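Putative glycosyltransferase (GalT1) (Streptococcus parasanguinis, PDB 4PHR) probably transfers a sugar from a UDP-linked donor, using a GT-D-type glycosyltransferase domain that binds UDP and lies in the N-terminal part of a longer protein. Local coordinates at residues I119-I124 and D230-W235; G37-M42 and L99-F104; E187-T192 and K210-D215. All coordinates share one frame; numbering follows the deposited sequence.

Interaction 1: residues I119-I124 and D230-W235; sequences ISRPYI and DSEYEW. With UDP (uridine-5'-diphosphate), chain B.
The carboxylate of E232, carried on helix 229-238, plugs into the loop 119-124 and is gripped there from several sides. A bend at chi2 (-94°) turns it across R121 and toward the backbone N-H groups of Y123 and I124, and each oxygen has its own task. OE2 takes the NE-H of R121 on its anti lone pair, a nearly straight salt bridge with NE to OE2 at 2.8 Å; the oxygen lies in the guanidinium plane, although the two planar groups are turned 68° apart. A weak second bond comes from R121 NH2, and a water bridges OE2 to R121 O. I124 N donates to the syn lone pair of E232 OE1 at 2.9 Å. Y123 N adds a weak bond to the same oxygen, so that one buried side chain fixes both the arginine and the loop. S120 O, covered beside E232 CG, finds no polar partner in the model.

Around W235 the fit is looser and mainly apolar: I124 CB approaches W235 CE3 at 3.7 Å, and Y123 CD2 passes W235 CB at 4.0 Å. On the side facing the nucleotide, where R121 is partly exposed, S120 OG donates to UDP O2B (2.7 Å) and R121 NH1 donates a hydrogen bond to O1B of the same phosphate (3.1 Å). E232 thus acts as a second-shell residue that positions a phosphate-binding arginine, whose NH2 also pairs with E253. P122 packs on helix 132-140 and I119 on strand 30-33 and helix 17-27, wedging the segment between these elements and helix 229-238.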
loop_
_atom_site.group_PDB
_atom_site.type_symbol
_atom_site.label_atom_id
_atom_site.label_comp_id
_atom_site.label_asym_id
_atom_site.label_seq_id
_atom_site.Cartn_x
_atom_site.Cartn_y
_atom_site.Cartn_z
ATOM N N ILE A 119 -3.469 6.350 -1.038
ATOM C CA ILE A 119 -3.857 6.412 0.374
ATOM C C ILE A 119 -2.664 6.086 1.282
ATOM O O ILE A 119 -2.640 6.492 2.446
ATOM C CB ILE A 119 -5.085 5.532 0.749
ATOM C CG1 ILE A 119 -4.830 4.055 0.480
ATOM C CG2 ILE A 119 -6.349 6.012 0.046
ATOM C CD1 ILE A 119 -5.812 3.147 1.195
ATOM N N SER A 120 -1.665 5.378 0.749
ATOM C CA SER A 120 -0.457 5.072 1.519
ATOM C C SER A 120 0.621 6.134 1.310
ATOM O O SER A 120 1.664 6.088 1.953
ATOM C CB SER A 120 0.110 3.700 1.135
ATOM O OG SER A 120 0.521 3.712 -0.224
ATOM N N ARG A 121 0.356 7.087 0.410
ATOM C CA ARG A 121 1.373 8.043 -0.051
ATOM C C ARG A 121 0.841 9.486 -0.006
ATOM O O ARG A 121 0.709 10.147 -1.035
ATOM C CB ARG A 121 1.810 7.689 -1.481
ATOM C CG ARG A 121 2.139 6.210 -1.734
ATOM C CD ARG A 121 3.278 5.706 -0.861
ATOM N NE ARG A 121 4.445 6.572 -0.975
ATOM C CZ ARG A 121 5.621 6.196 -1.458
ATOM N NH1 ARG A 121 5.818 4.946 -1.860
ATOM N NH2 ARG A 121 6.609 7.079 -1.512
ATOM N N PRO A 122 0.529 9.983 1.195
ATOM C CA PRO A 122 -0.247 11.223 1.301
ATOM C C PRO A 122 0.584 12.490 1.470
ATOM O O PRO A 122 0.017 13.501 1.877
ATOM C CB PRO A 122 -1.071 11.001 2.583
ATOM C CG PRO A 122 -0.696 9.605 3.097
ATOM C CD PRO A 122 0.628 9.306 2.495
ATOM N N TYR A 123 1.883 12.459 1.182
ATOM C CA TYR A 123 2.710 13.616 1.531
ATOM C C TYR A 123 3.828 13.993 0.556
ATOM O O TYR A 123 3.813 15.086 -0.015
ATOM C CB TYR A 123 3.294 13.423 2.945
ATOM C CG TYR A 123 4.230 14.534 3.395
ATOM C CD1 TYR A 123 3.734 15.757 3.823
ATOM C CD2 TYR A 123 5.608 14.350 3.399
ATOM C CE1 TYR A 123 4.582 16.773 4.224
ATOM C CE2 TYR A 123 6.467 15.363 3.797
ATOM C CZ TYR A 123 5.947 16.569 4.212
ATOM O OH TYR A 123 6.792 17.584 4.615
ATOM N N ILE A 124 4.806 13.113 0.379
ATOM C CA ILE A 124 6.101 13.542 -0.167
ATOM C C ILE A 124 6.066 14.014 -1.627
ATOM O O ILE A 124 6.826 14.909 -2.009
ATOM C CB ILE A 124 7.210 12.467 0.037
ATOM C CG1 ILE A 124 8.605 13.107 0.005
ATOM C CG2 ILE A 124 7.070 11.356 -0.986
ATOM C CD1 ILE A 124 8.887 14.027 1.173
ATOM N N ASP A 230 4.219 4.206 6.640
ATOM C CA ASP A 230 5.125 4.620 7.705
ATOM C C ASP A 230 6.183 5.622 7.243
ATOM O O ASP A 230 6.475 6.590 7.952
ATOM C CB ASP A 230 5.822 3.426 8.358
ATOM C CG ASP A 230 6.748 3.855 9.481
ATOM O OD1 ASP A 230 6.272 3.985 10.635
ATOM O OD2 ASP A 230 7.950 4.079 9.207
ATOM N N SER A 231 6.780 5.374 6.077
ATOM C CA SER A 231 7.785 6.290 5.542
ATOM C C SER A 231 7.180 7.662 5.331
ATOM O O SER A 231 7.789 8.681 5.677
ATOM C CB SER A 231 8.331 5.794 4.200
ATOM O OG SER A 231 9.055 4.591 4.353
ATOM N N GLU A 232 5.988 7.688 4.738
ATOM C CA GLU A 232 5.309 8.948 4.450
ATOM C C GLU A 232 4.988 9.696 5.746
ATOM O O GLU A 232 5.155 10.920 5.835
ATOM C CB GLU A 232 4.052 8.688 3.625
ATOM C CG GLU A 232 4.367 8.252 2.189
ATOM C CD GLU A 232 4.380 9.417 1.208
ATOM O OE1 GLU A 232 4.206 10.576 1.642
ATOM O OE2 GLU A 232 4.558 9.174 -0.007
ATOM N N TYR A 233 4.557 8.966 6.769
ATOM C CA TYR A 233 4.248 9.598 8.038
ATOM C C TYR A 233 5.512 10.170 8.680
ATOM O O TYR A 233 5.494 11.270 9.219
ATOM C CB TYR A 233 3.545 8.621 8.985
ATOM C CG TYR A 233 3.010 9.286 10.229
ATOM C CD1 TYR A 233 2.020 10.257 10.144
ATOM C CD2 TYR A 233 3.504 8.960 11.487
ATOM C CE1 TYR A 233 1.530 10.883 11.286
ATOM C CE2 TYR A 233 3.018 9.579 12.631
ATOM C CZ TYR A 233 2.027 10.531 12.520
ATOM O OH TYR A 233 1.548 11.153 13.659
ATOM N N GLU A 234 6.615 9.430 8.619
ATOM C CA GLU A 234 7.875 9.926 9.177
ATOM C C GLU A 234 8.330 11.191 8.448
ATOM O O GLU A 234 8.756 12.163 9.069
ATOM C CB GLU A 234 8.969 8.857 9.087
ATOM C CG GLU A 234 8.753 7.652 9.991
ATOM C CD GLU A 234 9.412 7.795 11.336
ATOM O OE1 GLU A 234 10.092 8.816 11.564
ATOM O OE2 GLU A 234 9.249 6.879 12.164
ATOM N N TRP A 235 8.231 11.186 7.120
ATOM C CA TRP A 235 8.607 12.370 6.347
ATOM C C TRP A 235 7.715 13.563 6.713
ATOM O O TRP A 235 8.193 14.688 6.880
ATOM C CB TRP A 235 8.515 12.073 4.851
ATOM C CG TRP A 235 9.597 11.184 4.339
ATOM C CD1 TRP A 235 10.879 11.098 4.805
ATOM C CD2 TRP A 235 9.505 10.258 3.247
ATOM N NE1 TRP A 235 11.589 10.185 4.067
ATOM C CE2 TRP A 235 10.768 9.649 3.109
ATOM C CE3 TRP A 235 8.474 9.875 2.378
ATOM C CZ2 TRP A 235 11.030 8.684 2.142
ATOM C CZ3 TRP A 235 8.738 8.915 1.412
ATOM C CH2 TRP A 235 10.009 8.333 1.302
HETATM N N1 UDP B . 7.646 -5.467 1.820
HETATM C C2 UDP B . 8.022 -6.549 2.579
HETATM N N3 UDP B . 8.284 -7.753 1.970
HETATM C C4 UDP B . 8.167 -7.889 0.608
HETATM C C5 UDP B . 7.781 -6.795 -0.166
HETATM C C6 UDP B . 7.667 -5.558 0.458
HETATM O O2 UDP B . 8.154 -6.443 3.798
HETATM O O4 UDP B . 8.385 -8.999 0.111
HETATM C "C1'" UDP B . 7.292 -4.214 2.504
HETATM C "C2'" UDP B . 8.252 -3.054 2.481
HETATM O "O2'" UDP B . 9.259 -3.222 3.457
HETATM C "C3'" UDP B . 7.318 -1.912 2.812
HETATM C "C4'" UDP B . 6.020 -2.328 2.140
HETATM O "O4'" UDP B . 6.145 -3.721 1.842
HETATM O "O3'" UDP B . 7.102 -1.852 4.205
HETATM C "C5'" UDP B . 5.752 -1.528 0.871
HETATM O "O5'" UDP B . 4.569 -2.028 0.261
HETATM P PA UDP B . 4.005 -1.437 -1.126
HETATM O O1A UDP B . 4.956 -1.738 -2.213
HETATM O O2A UDP B . 2.636 -1.986 -1.277
HETATM O O3A UDP B . 4.015 0.155 -0.825
HETATM P PB UDP B . 3.455 1.445 -1.649
HETATM O O1B UDP B . 4.663 2.108 -2.222
HETATM O O2B UDP B . 2.814 2.270 -0.598
HETATM O O3B UDP B . 2.517 0.973 -2.717
HETATM O O HOH W 1 3.593 11.025 -1.830
#

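Interaction 2: residues G37-M42 and L99-F104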
loop_
_atom_site.group_PDB
_atom_site.type_symbol
_atom_site.label_atom_id
_atom_site.label_comp_id
_atom_site.label_asym_id
_atom_site.label_seq_id
_atom_site.Cartn_x
_atom_site.Cartn_y
_atom_site.Cartn_z
ATOM N N GLY A 37 4.950 -1.162 -9.340
ATOM C CA GLY A 37 5.580 -2.464 -9.195
ATOM C C GLY A 37 4.648 -3.620 -9.518
ATOM O O GLY A 37 5.070 -4.627 -10.085
ATOM N N GLU A 38 3.375 -3.495 -9.161
ATOM C CA GLU A 38 2.426 -4.551 -9.485
ATOM C C GLU A 38 2.239 -4.697 -10.989
ATOM O O GLU A 38 2.128 -5.820 -11.497
ATOM C CB GLU A 38 1.078 -4.314 -8.807
ATOM C CG GLU A 38 1.107 -4.654 -7.325
ATOM C CD GLU A 38 2.077 -3.777 -6.551
ATOM O OE1 GLU A 38 1.986 -2.529 -6.678
ATOM O OE2 GLU A 38 2.946 -4.330 -5.831
ATOM N N ILE A 39 2.199 -3.572 -11.702
ATOM C CA ILE A 39 2.059 -3.627 -13.155
ATOM C C ILE A 39 3.320 -4.229 -13.780
ATOM O O ILE A 39 3.235 -5.061 -14.696
ATOM C CB ILE A 39 1.781 -2.245 -13.772
ATOM C CG1 ILE A 39 0.714 -1.489 -12.981
ATOM C CG2 ILE A 39 1.423 -2.383 -15.238
ATOM C CD1 ILE A 39 -0.552 -2.241 -12.780
ATOM N N ASP A 40 4.486 -3.824 -13.276
ATOM C CA ASP A 40 5.749 -4.402 -13.733
ATOM C C ASP A 40 5.720 -5.922 -13.563
ATOM O O ASP A 40 6.062 -6.669 -14.483
ATOM C CB ASP A 40 6.932 -3.839 -12.940
ATOM C CG ASP A 40 7.246 -2.380 -13.273
ATOM O OD1 ASP A 40 7.837 -1.694 -12.416
ATOM O OD2 ASP A 40 6.926 -1.914 -14.389
ATOM N N LEU A 41 5.316 -6.384 -12.380
ATOM C CA LEU A 41 5.255 -7.819 -12.107
ATOM C C LEU A 41 4.262 -8.543 -13.010
ATOM O O LEU A 41 4.574 -9.609 -13.566
ATOM C CB LEU A 41 4.863 -8.072 -10.649
ATOM C CG LEU A 41 5.953 -8.049 -9.592
ATOM C CD1 LEU A 41 5.316 -7.907 -8.228
ATOM C CD2 LEU A 41 6.753 -9.329 -9.669
ATOM N N MET A 42 3.058 -7.986 -13.133
ATOM C CA MET A 42 2.017 -8.610 -13.959
ATOM C C MET A 42 2.451 -8.766 -15.412
ATOM O O MET A 42 1.991 -9.667 -16.108
ATOM C CB MET A 42 0.696 -7.834 -13.883
ATOM C CG MET A 42 -0.115 -8.134 -12.620
ATOM S SD MET A 42 -1.729 -7.330 -12.595
ATOM C CE MET A 42 -1.120 -5.692 -12.345
ATOM N N LEU A 99 2.206 5.537 -19.983
ATOM C CA LEU A 99 2.431 5.465 -21.422
ATOM C C LEU A 99 3.047 4.111 -21.808
ATOM O O LEU A 99 2.623 3.473 -22.779
ATOM C CB LEU A 99 3.282 6.648 -21.911
ATOM C CG LEU A 99 2.553 7.995 -21.951
ATOM C CD1 LEU A 99 3.509 9.129 -22.328
ATOM C CD2 LEU A 99 1.367 7.941 -22.911
ATOM N N LYS A 100 4.029 3.660 -21.034
ATOM C CA LYS A 100 4.614 2.338 -21.247
ATOM C C LYS A 100 3.530 1.258 -21.186
ATOM O O LYS A 100 3.506 0.321 -21.983
ATOM C CB LYS A 100 5.696 2.071 -20.209
ATOM C CG LYS A 100 6.278 0.675 -20.266
ATOM C CD LYS A 100 7.377 0.507 -19.223
ATOM C CE LYS A 100 7.958 -0.907 -19.239
ATOM N NZ LYS A 100 9.076 -1.050 -18.259
ATOM N N TYR A 101 2.589 1.434 -20.266
ATOM C CA TYR A 101 1.553 0.438 -20.051
ATOM C C TYR A 101 0.179 0.902 -20.531
ATOM O O TYR A 101 -0.845 0.516 -19.970
ATOM C CB TYR A 101 1.502 0.100 -18.568
ATOM C CG TYR A 101 2.736 -0.617 -18.092
ATOM C CD1 TYR A 101 3.068 -1.868 -18.599
ATOM C CD2 TYR A 101 3.574 -0.050 -17.137
ATOM C CE1 TYR A 101 4.196 -2.545 -18.164
ATOM C CE2 TYR A 101 4.708 -0.719 -16.692
ATOM C CZ TYR A 101 5.010 -1.966 -17.209
ATOM O OH TYR A 101 6.133 -2.638 -16.768
ATOM N N SER A 102 0.152 1.718 -21.583
ATOM C CA SER A 102 -1.110 2.296 -22.036
ATOM C C SER A 102 -2.102 1.211 -22.418
ATOM O O SER A 102 -3.290 1.315 -22.120
ATOM C CB SER A 102 -0.890 3.264 -23.207
ATOM O OG SER A 102 -0.353 2.600 -24.335
ATOM N N GLU A 103 -1.613 0.165 -23.072
ATOM C CA GLU A 103 -2.484 -0.908 -23.526
ATOM C C GLU A 103 -3.074 -1.638 -22.325
ATOM O O GLU A 103 -4.243 -2.020 -22.325
ATOM C CB GLU A 103 -1.721 -1.874 -24.435
ATOM C CG GLU A 103 -2.559 -3.030 -24.965
ATOM C CD GLU A 103 -1.808 -3.884 -25.972
ATOM O OE1 GLU A 103 -0.740 -3.443 -26.451
ATOM O OE2 GLU A 103 -2.283 -4.998 -26.285
ATOM N N PHE A 104 -2.252 -1.814 -21.296
ATOM C CA PHE A 104 -2.689 -2.460 -20.069
ATOM C C PHE A 104 -3.778 -1.628 -19.403
ATOM O O PHE A 104 -4.851 -2.135 -19.066
ATOM C CB PHE A 104 -1.503 -2.652 -19.124
ATOM C CG PHE A 104 -1.834 -3.421 -17.878
ATOM C CD1 PHE A 104 -1.584 -4.781 -17.802
ATOM C CD2 PHE A 104 -2.391 -2.785 -16.782
ATOM C CE1 PHE A 104 -1.882 -5.494 -16.656
ATOM C CE2 PHE A 104 -2.692 -3.497 -15.625
ATOM C CZ PHE A 104 -2.435 -4.850 -15.567
HETATM O O HOH W 2 8.424 0.050 -15.641
#
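I39 slides past Y101 in the opposite direction, setting its CG2 methyl almost on the ring normal (12° off) and 3.6 Å from the centroid, a CH-pi contact over the centre of the face. The same methyl also sits above a face of F104, offset toward the rim and 4.2 Å from that centroid, so one branch serves two aromatic rings. It can do this because CG2 stands anti to the backbone N of I39, while CG1 lies beside that N, anti to the carbonyl carbon, and carries CD1 to F104 CE2. On its opposite face the Y101 ring is covered by CG of its own neighbour K100, holding the phenol between two aliphatic groups.

Y101 occupies the junction of two helices, being the first residue to leave helix 88-100 and the N-cap position of helix 102-108; its side chain therefore ties this helix-to-helix break to helix 36-42 of the GT-D domain. The phenol end meets D40 at about a right angle, Y101 OH donating to the anti lone pair of D40 OD2 at 2.6 Å with the carboxylate plane turned 51° from the ring. A water links OD2 to K100 NZ, whose nearby positive charge would probably favour an ionised aspartate.

M42 approaches F104 crosswise, bent at chi3 (-71°): CE comes within 3.6 Å of F104 CZ, and SD lies at the ring edge in a Met-aromatic contact. Beyond this pair, M42 and F104 both touch helix 54-64.

Interaction 3: residues E187-T192 and K210-D215; sequences EILRLT and KVLVAD
L189 and L212 meet because both swing CG anti to their own backbone N (chi1 178° and -173°), which carries the isobutyl ends from the flanks of the helices to the helix-helix interface. There the two chains slide past each other in opposite directions, methyl against methyl, with L189 CD1 3.7 Å from L212 CD1. The second methyl of L212 points elsewhere: CD2 fits between I188 CG2 and T192 OG1, each 4.0 Å away and one helical turn apart. L212 thereby spans I188, L189 and T192 and covers the largest share of the contact.

T192 can offer its hydroxyl to an apolar neighbour because that group is already engaged within its helix. OG1 donates to I188 O at 2.7 Å, arriving above the carbonyl plane, while T192 N reaches the same oxygen from the other face. One turn along from L212, D215 meets both methyls of L189: L189 CD2 lies 3.9 Å from D215 OD2, and CD1 and CD2 rest beside CB. The carboxylate is held by Y185 through OD2 and by R59 through OD1, so L189 lies against a fixed group.

The axes of segments 187-192 and 210-215 cross at -43°, 10.5 Å apart at their closest. I188, T192 and L212 also touch V151 of strand 147-153. Strands 170-176, 200-204 and 223-225, linked by helices 185-195 and 206-218, form successive beta-alpha-beta crossovers of a parallel sheet, reminiscent of Rossmann-like folds, here within the GT-D glycosyltransferase fold; near the start of helix 206-218, K210 binds UDP.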
loop_
_atom_site.group_PDB
_atom_site.type_symbol
_atom_site.label_atom_id
_atom_site.label_comp_id
_atom_site.label_asym_id
_atom_site.label_seq_id
_atom_site.Cartn_x
_atom_site.Cartn_y
_atom_site.Cartn_z
ATOM N N GLU A 187 1.894 -19.953 4.180
ATOM C CA GLU A 187 2.095 -19.810 5.623
ATOM C C GLU A 187 1.624 -18.443 6.138
ATOM O O GLU A 187 1.021 -18.345 7.214
ATOM C CB GLU A 187 3.560 -20.040 6.007
ATOM C CG GLU A 187 3.815 -19.937 7.510
ATOM C CD GLU A 187 5.279 -20.085 7.877
ATOM O OE1 GLU A 187 6.127 -20.104 6.961
ATOM O OE2 GLU A 187 5.581 -20.189 9.089
ATOM N N ILE A 188 1.910 -17.386 5.381
ATOM C CA ILE A 188 1.473 -16.059 5.779
ATOM C C ILE A 188 -0.049 -16.003 5.865
ATOM O O ILE A 188 -0.601 -15.507 6.850
ATOM C CB ILE A 188 1.993 -14.978 4.816
ATOM C CG1 ILE A 188 3.528 -14.919 4.886
ATOM C CG2 ILE A 188 1.378 -13.628 5.169
ATOM C CD1 ILE A 188 4.186 -14.145 3.746
ATOM N N LEU A 189 -0.729 -16.534 4.848
ATOM C CA LEU A 189 -2.187 -16.539 4.862
ATOM C C LEU A 189 -2.712 -17.347 6.047
ATOM O O LEU A 189 -3.612 -16.906 6.749
ATOM C CB LEU A 189 -2.745 -17.111 3.561
ATOM C CG LEU A 189 -4.274 -17.193 3.488
ATOM C CD1 LEU A 189 -4.912 -15.814 3.680
ATOM C CD2 LEU A 189 -4.728 -17.830 2.176
ATOM N N ARG A 190 -2.139 -18.527 6.255
ATOM C CA ARG A 190 -2.575 -19.428 7.320
ATOM C C ARG A 190 -2.446 -18.775 8.704
ATOM O O ARG A 190 -3.386 -18.799 9.496
ATOM C CB ARG A 190 -1.771 -20.728 7.254
ATOM C CG ARG A 190 -2.213 -21.789 8.251
ATOM C CD ARG A 190 -1.505 -23.125 8.016
ATOM N NE ARG A 190 -0.058 -23.030 8.201
ATOM C CZ ARG A 190 0.829 -23.095 7.212
ATOM N NH1 ARG A 190 0.422 -23.265 5.959
ATOM N NH2 ARG A 190 2.126 -22.996 7.474
ATOM N N LEU A 191 -1.298 -18.155 8.978
ATOM C CA LEU A 191 -1.073 -17.551 10.290
ATOM C C LEU A 191 -1.839 -16.241 10.458
ATOM O O LEU A 191 -2.243 -15.887 11.565
ATOM C CB LEU A 191 0.424 -17.343 10.551
ATOM C CG LEU A 191 1.260 -18.629 10.618
ATOM C CD1 LEU A 191 2.662 -18.352 11.137
ATOM C CD2 LEU A 191 0.576 -19.701 11.471
ATOM N N THR A 192 -2.046 -15.518 9.363
ATOM C CA THR A 192 -2.862 -14.306 9.434
ATOM C C THR A 192 -4.289 -14.653 9.865
ATOM O O THR A 192 -4.827 -14.044 10.791
ATOM C CB THR A 192 -2.867 -13.528 8.101
ATOM O OG1 THR A 192 -1.526 -13.154 7.761
ATOM C CG2 THR A 192 -3.710 -12.267 8.223
ATOM N N LYS A 210 -1.305 -7.695 -1.743
ATOM C CA LYS A 210 -2.537 -7.624 -2.524
ATOM C C LYS A 210 -3.238 -8.982 -2.549
ATOM O O LYS A 210 -4.470 -9.071 -2.444
ATOM C CB LYS A 210 -2.264 -7.115 -3.936
ATOM C CG LYS A 210 -1.772 -5.652 -3.983
ATOM C CD LYS A 210 -0.272 -5.565 -3.769
ATOM C CE LYS A 210 0.296 -4.149 -3.914
ATOM N NZ LYS A 210 0.279 -3.318 -2.674
ATOM N N VAL A 211 -2.452 -10.040 -2.689
ATOM C CA VAL A 211 -3.007 -11.386 -2.715
ATOM C C VAL A 211 -3.572 -11.722 -1.337
ATOM O O VAL A 211 -4.664 -12.284 -1.219
ATOM C CB VAL A 211 -1.953 -12.429 -3.135
ATOM C CG1 VAL A 211 -2.588 -13.823 -3.242
ATOM C CG2 VAL A 211 -1.328 -12.032 -4.469
ATOM N N LEU A 212 -2.830 -11.357 -0.296
ATOM C CA LEU A 212 -3.278 -11.599 1.069
ATOM C C LEU A 212 -4.611 -10.901 1.330
ATOM O O LEU A 212 -5.553 -11.515 1.837
ATOM C CB LEU A 212 -2.222 -11.115 2.069
ATOM C CG LEU A 212 -2.472 -11.462 3.540
ATOM C CD1 LEU A 212 -2.567 -12.971 3.708
ATOM C CD2 LEU A 212 -1.379 -10.887 4.435
ATOM N N VAL A 213 -4.704 -9.620 0.980
ATOM C CA VAL A 213 -5.950 -8.884 1.202
ATOM C C VAL A 213 -7.116 -9.520 0.432
ATOM O O VAL A 213 -8.210 -9.692 0.965
ATOM C CB VAL A 213 -5.791 -7.381 0.852
ATOM C CG1 VAL A 213 -7.152 -6.692 0.777
ATOM C CG2 VAL A 213 -4.885 -6.694 1.884
ATOM N N ALA A 214 -6.877 -9.873 -0.826
ATOM C CA ALA A 214 -7.907 -10.513 -1.641
ATOM C C ALA A 214 -8.417 -11.792 -0.983
ATOM O O ALA A 214 -9.627 -11.999 -0.870
ATOM C CB ALA A 214 -7.379 -10.798 -3.036
ATOM N N ASP A 215 -7.500 -12.645 -0.534
ATOM C CA ASP A 215 -7.898 -13.924 0.063
ATOM C C ASP A 215 -8.570 -13.756 1.429
ATOM O O ASP A 215 -9.504 -14.485 1.757
ATOM C CB ASP A 215 -6.707 -14.880 0.166
ATOM C CG ASP A 215 -6.254 -15.413 -1.189
ATOM O OD1 ASP A 215 -6.997 -15.264 -2.190
ATOM O OD2 ASP A 215 -5.151 -16.003 -1.248
#

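Overall arrangement
The three contacts lie with their centres 23 to 24 Å apart, all inside the GT-D domain. Along the chain, interaction 2 closes before interaction 1 opens, and interaction 3 is nested within the loop that interaction 1 closes. Interactions 1 and 3 sit on opposite sides of the chain's centre, and each supplies UDP-binding residues: S120 and R121 from one, K210 from the other. Interactions 2 and 3 touch through the side chains of E38 and K210, so helix 36-42 meets the helix carrying K210. The nucleotide site is thus assembled from distant parts of the sequence, from segments that follow strand 115-116 of the three-stranded sheet and strand 200-204 of the five-stranded one.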